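Local coordinates for hypothetical protein SP2199 (Streptococcus pneumoniae TIGR4, PDB 2IBO) that is of unknown function but belongs to the thiamine-binding protein family, so it may bind thiamine or a related small molecule, at residues A[1-11]-A[70-81]. Residues are numbered along the deposited sequence; the frame is centred on the assembly and turned at random.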
HETATM    1  N   MSE A   1       2.277  21.688  -6.095  1.00 52.39           N
HETATM    2  CA  MSE A   1       1.284  21.774  -7.202  1.00 52.34           C
HETATM    3  C   MSE A   1       0.852  20.405  -7.730  1.00 49.89           C
HETATM    4  O   MSE A   1       0.031  19.739  -7.106  1.00 50.74           O
HETATM    5  CB  MSE A   1       1.850  22.607  -8.351  1.00 78.64           C
HETATM    6  CG  MSE A   1       0.907  22.755  -9.538  1.00 78.12           C
HETATM    7 SE   MSE A   1       1.704  23.832 -10.934  1.00 78.53          SE
HETATM    8  CE  MSE A   1       3.187  22.635 -11.400  1.00 76.54           C
ATOM      9  N   LYS A   2       1.399  19.987  -8.872  1.00 29.75           N
ATOM     10  CA  LYS A   2       1.028  18.709  -9.481  1.00 25.32           C
ATOM     11  C   LYS A   2       1.023  17.537  -8.514  1.00 22.61           C
ATOM     12  O   LYS A   2       1.956  17.367  -7.715  1.00 20.69           O
ATOM     13  CB  LYS A   2       1.942  18.386 -10.665  1.00 45.91           C
ATOM     14  CG  LYS A   2       1.447  18.928 -11.995  1.00 48.17           C
ATOM     15  CD  LYS A   2       2.440  18.663 -13.122  1.00 50.41           C
ATOM     16  CE  LYS A   2       3.739  19.449 -12.907  1.00 53.13           C
ATOM     17  NZ  LYS A   2       4.747  19.257 -13.994  1.00 55.10           N
ATOM     18  N   ALA A   3      -0.043  16.733  -8.590  1.00 18.85           N
ATOM     19  CA  ALA A   3      -0.179  15.571  -7.725  1.00 15.80           C
ATOM     20  C   ALA A   3      -1.095  14.513  -8.306  1.00 14.52           C
ATOM     21  O   ALA A   3      -1.978  14.807  -9.101  1.00 14.73           O
ATOM     22  CB  ALA A   3      -0.690  15.995  -6.376  1.00 12.73           C
ATOM     23  N   SER A   4      -0.870  13.271  -7.910  1.00 23.71           N
ATOM     24  CA  SER A   4      -1.700  12.179  -8.375  1.00 24.69           C
ATOM     25  C   SER A   4      -2.048  11.368  -7.135  1.00 24.75           C
ATOM     26  O   SER A   4      -1.208  11.175  -6.259  1.00 25.63           O
ATOM     27  CB  SER A   4      -0.955  11.323  -9.393  1.00 27.54           C
ATOM     28  OG  SER A   4      -1.863  10.507 -10.112  1.00 30.04           O
ATOM     29  N   ILE A   5      -3.293  10.909  -7.072  1.00 27.39           N
ATOM     30  CA  ILE A   5      -3.821  10.153  -5.944  1.00 25.92           C
ATOM     31  C   ILE A   5      -4.485   8.899  -6.466  1.00 26.45           C
ATOM     32  O   ILE A   5      -5.260   8.955  -7.418  1.00 28.33           O
ATOM     33  CB  ILE A   5      -4.885  11.007  -5.196  1.00 17.95           C
ATOM     34  CG1 ILE A   5      -4.190  12.140  -4.454  1.00 17.57           C
ATOM     35  CG2 ILE A   5      -5.735  10.161  -4.276  1.00 15.73           C
ATOM     36  CD1 ILE A   5      -3.140  11.651  -3.503  1.00 20.74           C
ATOM     37  N   ALA A   6      -4.173   7.763  -5.858  1.00 15.98           N
ATOM     38  CA  ALA A   6      -4.780   6.499  -6.253  1.00 15.10           C
ATOM     39  C   ALA A   6      -5.605   6.101  -5.040  1.00 15.81           C
ATOM     40  O   ALA A   6      -5.096   6.086  -3.913  1.00 16.09           O
ATOM     41  CB  ALA A   6      -3.704   5.472  -6.537  1.00 21.04           C
ATOM     42  N   LEU A   7      -6.884   5.817  -5.239  1.00 18.81           N
ATOM     43  CA  LEU A   7      -7.734   5.460  -4.100  1.00 20.76           C
ATOM     44  C   LEU A   7      -8.418   4.104  -4.236  1.00 21.05           C
ATOM     45  O   LEU A   7      -8.925   3.738  -5.310  1.00 20.97           O
ATOM     46  CB  LEU A   7      -8.799   6.552  -3.866  1.00 23.41           C
ATOM     47  CG  LEU A   7      -9.826   6.337  -2.734  1.00 23.91           C
ATOM     48  CD1 LEU A   7      -9.124   6.384  -1.346  1.00 22.82           C
ATOM     49  CD2 LEU A   7     -10.919   7.398  -2.832  1.00 21.13           C
ATOM     50  N   GLN A   8      -8.392   3.360  -3.135  1.00 18.02           N
ATOM     51  CA  GLN A   8      -9.026   2.051  -3.050  1.00 20.06           C
ATOM     52  C   GLN A   8      -9.759   2.009  -1.730  1.00 19.38           C
ATOM     53  O   GLN A   8      -9.158   2.170  -0.666  1.00 17.89           O
ATOM     54  CB  GLN A   8      -8.008   0.918  -3.063  1.00 28.06           C
ATOM     55  CG  GLN A   8      -8.652  -0.426  -2.798  1.00 30.64           C
ATOM     56  CD  GLN A   8      -7.662  -1.575  -2.798  1.00 35.96           C
ATOM     57  OE1 GLN A   8      -8.056  -2.740  -2.906  1.00 36.27           O
ATOM     58  NE2 GLN A   8      -6.369  -1.257  -2.670  1.00 37.14           N
ATOM     59  N   VAL A   9     -11.063   1.805  -1.796  1.00 27.90           N
ATOM     60  CA  VAL A   9     -11.844   1.745  -0.585  1.00 29.63           C
ATOM     61  C   VAL A   9     -12.286   0.323  -0.328  1.00 32.04           C
ATOM     62  O   VAL A   9     -12.967  -0.285  -1.158  1.00 31.48           O
ATOM     63  CB  VAL A   9     -13.092   2.639  -0.666  1.00 12.80           C
ATOM     64  CG1 VAL A   9     -13.941   2.437   0.582  1.00 14.08           C
ATOM     65  CG2 VAL A   9     -12.681   4.109  -0.814  1.00 10.00           C
ATOM     66  N   LEU A  10     -11.867  -0.211   0.814  1.00 34.69           N
ATOM     67  CA  LEU A  10     -12.256  -1.555   1.208  1.00 38.11           C
ATOM     68  C   LEU A  10     -13.121  -1.439   2.450  1.00 39.98           C
ATOM     69  O   LEU A  10     -12.610  -1.384   3.572  1.00 39.17           O
ATOM     70  CB  LEU A  10     -11.041  -2.426   1.517  1.00 52.81           C
ATOM     71  CG  LEU A  10     -10.122  -2.742   0.344  1.00 52.35           C
ATOM     72  CD1 LEU A  10      -9.003  -3.641   0.832  1.00 51.95           C
ATOM     73  CD2 LEU A  10     -10.907  -3.404  -0.775  1.00 50.32           C
ATOM     74  N   PRO A  11     -14.447  -1.364   2.261  1.00 81.10           N
ATOM     75  CA  PRO A  11     -15.329  -1.259   3.421  1.00 73.27           C
ATOM     76  C   PRO A  11     -15.382  -2.642   4.055  1.00 85.66           C
ATOM     77  O   PRO A  11     -15.460  -3.655   3.349  1.00 76.70           O
ATOM     78  CB  PRO A  11     -16.658  -0.838   2.801  1.00 43.47           C
ATOM     79  CG  PRO A  11     -16.646  -1.595   1.498  1.00 43.21           C
ATOM     80  CD  PRO A  11     -15.220  -1.392   1.004  1.00 42.48           C
ATOM     81  N   VAL A  70     -14.576   1.736   7.596  1.00 39.24           N
ATOM     82  CA  VAL A  70     -14.016   1.958   6.273  1.00 35.53           C
ATOM     83  C   VAL A  70     -12.489   1.975   6.308  1.00 32.94           C
ATOM     84  O   VAL A  70     -11.875   2.687   7.113  1.00 31.88           O
ATOM     85  CB  VAL A  70     -14.534   3.292   5.670  1.00 43.62           C
ATOM     86  CG1 VAL A  70     -14.000   3.484   4.274  1.00 44.77           C
ATOM     87  CG2 VAL A  70     -16.037   3.282   5.629  1.00 44.54           C
ATOM     88  N   PHE A  71     -11.884   1.155   5.455  1.00 35.10           N
ATOM     89  CA  PHE A  71     -10.433   1.109   5.347  1.00 32.37           C
ATOM     90  C   PHE A  71     -10.055   1.516   3.930  1.00 30.68           C
ATOM     91  O   PHE A  71     -10.689   1.091   2.954  1.00 30.56           O
ATOM     92  CB  PHE A  71      -9.879  -0.292   5.624  1.00 22.20           C
ATOM     93  CG  PHE A  71      -8.383  -0.378   5.480  1.00 20.96           C
ATOM     94  CD1 PHE A  71      -7.801  -0.579   4.239  1.00 20.56           C
ATOM     95  CD2 PHE A  71      -7.557  -0.138   6.568  1.00 20.70           C
ATOM     96  CE1 PHE A  71      -6.426  -0.534   4.078  1.00 20.46           C
ATOM     97  CE2 PHE A  71      -6.182  -0.090   6.423  1.00 20.49           C
ATOM     98  CZ  PHE A  71      -5.607  -0.283   5.172  1.00 21.05           C
ATOM     99  N   ALA A  72      -9.011   2.323   3.804  1.00 21.24           N
ATOM    100  CA  ALA A  72      -8.614   2.766   2.481  1.00 19.63           C
ATOM    101  C   ALA A  72      -7.117   2.738   2.279  1.00 18.65           C
ATOM    102  O   ALA A  72      -6.351   2.987   3.202  1.00 18.53           O
ATOM    103  CB  ALA A  72      -9.148   4.186   2.225  1.00 11.53           C
ATOM    104  N   ASN A  73      -6.714   2.418   1.055  1.00 16.30           N
ATOM    105  CA  ASN A  73      -5.314   2.402   0.679  1.00 15.87           C
ATOM    106  C   ASN A  73      -5.242   3.618  -0.200  1.00 15.08           C
ATOM    107  O   ASN A  73      -6.091   3.787  -1.069  1.00 14.75           O
ATOM    108  CB  ASN A  73      -4.972   1.177  -0.178  1.00 19.51           C
ATOM    109  CG  ASN A  73      -4.735  -0.084   0.638  1.00 22.33           C
ATOM    110  OD1 ASN A  73      -5.008  -1.195   0.166  1.00 25.52           O
ATOM    111  ND2 ASN A  73      -4.208   0.069   1.847  1.00 21.92           N
ATOM    112  N   VAL A  74      -4.251   4.470   0.014  1.00 17.26           N
ATOM    113  CA  VAL A  74      -4.110   5.639  -0.831  1.00 16.73           C
ATOM    114  C   VAL A  74      -2.663   5.766  -1.248  1.00 17.10           C
ATOM    115  O   VAL A  74      -1.761   5.487  -0.459  1.00 17.69           O
ATOM    116  CB  VAL A  74      -4.522   6.937  -0.097  1.00 18.15           C
ATOM    117  CG1 VAL A  74      -4.465   8.108  -1.062  1.00 18.01           C
ATOM    118  CG2 VAL A  74      -5.917   6.793   0.470  1.00 17.41           C
ATOM    119  N   LYS A  75      -2.448   6.164  -2.496  1.00 29.70           N
ATOM    120  CA  LYS A  75      -1.113   6.377  -3.018  1.00 29.74           C
ATOM    121  C   LYS A  75      -1.076   7.832  -3.407  1.00 31.71           C
ATOM    122  O   LYS A  75      -1.984   8.325  -4.082  1.00 32.97           O
ATOM    123  CB  LYS A  75      -0.855   5.537  -4.263  1.00 17.53           C
ATOM    124  CG  LYS A  75      -0.503   4.112  -3.998  1.00 14.85           C
ATOM    125  CD  LYS A  75      -0.473   3.335  -5.300  1.00 16.01           C
ATOM    126  CE  LYS A  75      -0.315   1.850  -5.041  1.00 15.89           C
ATOM    127  NZ  LYS A  75      -0.456   1.086  -6.311  1.00 19.14           N
ATOM    128  N   ILE A  76      -0.045   8.528  -2.962  1.00 25.08           N
ATOM    129  CA  ILE A  76       0.085   9.918  -3.324  1.00 24.99           C
ATOM    130  C   ILE A  76       1.415  10.080  -4.024  1.00 25.01           C
ATOM    131  O   ILE A  76       2.402   9.423  -3.679  1.00 26.56           O
ATOM    132  CB  ILE A  76       0.008  10.821  -2.085  1.00 22.81           C
ATOM    133  CG1 ILE A  76      -1.245  10.438  -1.271  1.00 23.37           C
ATOM    134  CG2 ILE A  76      -0.000  12.295  -2.517  1.00 22.52           C
ATOM    135  CD1 ILE A  76      -1.605  11.374  -0.135  1.00 21.49           C
ATOM    136  N   ASN A  77       1.427  10.929  -5.040  1.00 24.88           N
ATOM    137  CA  ASN A  77       2.640  11.209  -5.795  1.00 24.92           C
ATOM    138  C   ASN A  77       2.626  12.724  -6.007  1.00 24.97           C
ATOM    139  O   ASN A  77       1.771  13.245  -6.720  1.00 24.53           O
ATOM    140  CB  ASN A  77       2.613  10.448  -7.129  1.00 14.16           C
ATOM    141  CG  ASN A  77       3.864  10.657  -7.959  1.00 13.79           C
ATOM    142  OD1 ASN A  77       4.933  10.945  -7.427  1.00 10.55           O
ATOM    143  ND2 ASN A  77       3.741  10.489  -9.265  1.00 17.01           N
ATOM    144  N   VAL A  78       3.554  13.421  -5.355  1.00 31.46           N
ATOM    145  CA  VAL A  78       3.643  14.880  -5.442  1.00 33.84           C
ATOM    146  C   VAL A  78       4.980  15.405  -5.940  1.00 35.40           C
ATOM    147  O   VAL A  78       6.015  14.746  -5.791  1.00 34.47           O
ATOM    148  CB  VAL A  78       3.379  15.556  -4.067  1.00 24.89           C
ATOM    149  CG1 VAL A  78       1.914  15.497  -3.745  1.00 24.68           C
ATOM    150  CG2 VAL A  78       4.213  14.873  -2.955  1.00 23.00           C
ATOM    151  N   GLY A  79       4.935  16.611  -6.508  1.00 31.90           N
ATOM    152  CA  GLY A  79       6.123  17.260  -7.030  1.00 34.93           C
ATOM    153  C   GLY A  79       6.156  17.221  -8.541  1.00 37.05           C
ATOM    154  O   GLY A  79       5.107  17.171  -9.188  1.00 36.07           O
ATOM    155  N   GLU A  80       7.357  17.254  -9.115  1.00 50.16           N
ATOM    156  CA  GLU A  80       7.494  17.203 -10.567  1.00 52.21           C
ATOM    157  C   GLU A  80       7.289  15.761 -10.987  1.00 51.20           C
ATOM    158  O   GLU A  80       8.241  15.036 -11.265  1.00 50.31           O
ATOM    159  CB  GLU A  80       8.870  17.709 -11.003  1.00 87.51           C
ATOM    160  CG  GLU A  80       9.008  19.230 -10.974  1.00 85.53           C
ATOM    161  CD  GLU A  80       7.943  19.944 -11.811  1.00 86.44           C
ATOM    162  OE1 GLU A  80       6.797  20.102 -11.328  1.00 84.53           O
ATOM    163  OE2 GLU A  80       8.252  20.342 -12.958  1.00 89.52           O
ATOM    164  N   ILE A  81       6.019  15.370 -11.020  1.00 41.00           N
ATOM    165  CA  ILE A  81       5.592  14.021 -11.357  1.00 39.87           C
ATOM    166  C   ILE A  81       5.157  13.891 -12.809  1.00 40.95           C
ATOM    167  O   ILE A  81       4.686  14.856 -13.408  1.00 41.34           O
ATOM    168  CB  ILE A  81       4.425  13.598 -10.427  1.00 20.04           C
ATOM    169  CG1 ILE A  81       3.253  14.591 -10.514  1.00 18.14           C
ATOM    170  CG2 ILE A  81       4.874  13.678  -8.981  1.00 19.84           C
ATOM    171  CD1 ILE A  81       2.205  14.272 -11.537  1.00 15.76           C
TER
HETATM  172  O   HOH W   1       6.106  21.862 -13.368  1.00 57.98           O
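Lys-2 NZ reaches Glu-80 in two ways: through a long salt bridge to OE1 (3.5 Å) and through water 1, which accepts from NZ and donates to Glu-80 OE2 at 2.7 Å. Bends in both side chains, at chi3 of Lys-2 (-66°) and chi2 of Glu-80 (-56°), bring the charged ends together just past the end of strand 70-79, although Glu-80 is poorly ordered. From here strands 2-11 and 70-79 run antiparallel in unbroken register to Pro-11 and Val-70. Ser-4, Ala-6, Gln-8 and Leu-10 form the hydrogen-bonded pairs with Asn-77, Lys-75, Asn-73 and Phe-71; Leu-10 N bonds to Phe-71 O at 2.8 Å.

Ala-3, Ile-5, Leu-7 and Val-9 share the helix-covered face with Val-70, Ala-72, Val-74, Ile-76 and Val-78. Leu-7 CD1 lies against Val-74 CG2 at 3.7 Å, and Val-9 CG1 meets Val-70 CG1 at 3.8 Å; helices 16-31 and 49-64 cover this layer. On the other face Ala-6 CB sits 3.6 Å from Lys-75 CB. The amides of Gln-8 and Asn-73 lie side by side with planes 63° apart, at too poor an angle to bond; Asn-73 bonds instead to Asn-73 of the fourth subunit, while Lys-75 bridges to Glu-42 of its own chain and of the third subunit. The chemistry thus differs by face: the helix side is apolar, the opposite face mixes polar bonds with apolar packing against the third and fourth subunits, and the outer edge of strand 70-79 continues the sheet into the second subunit.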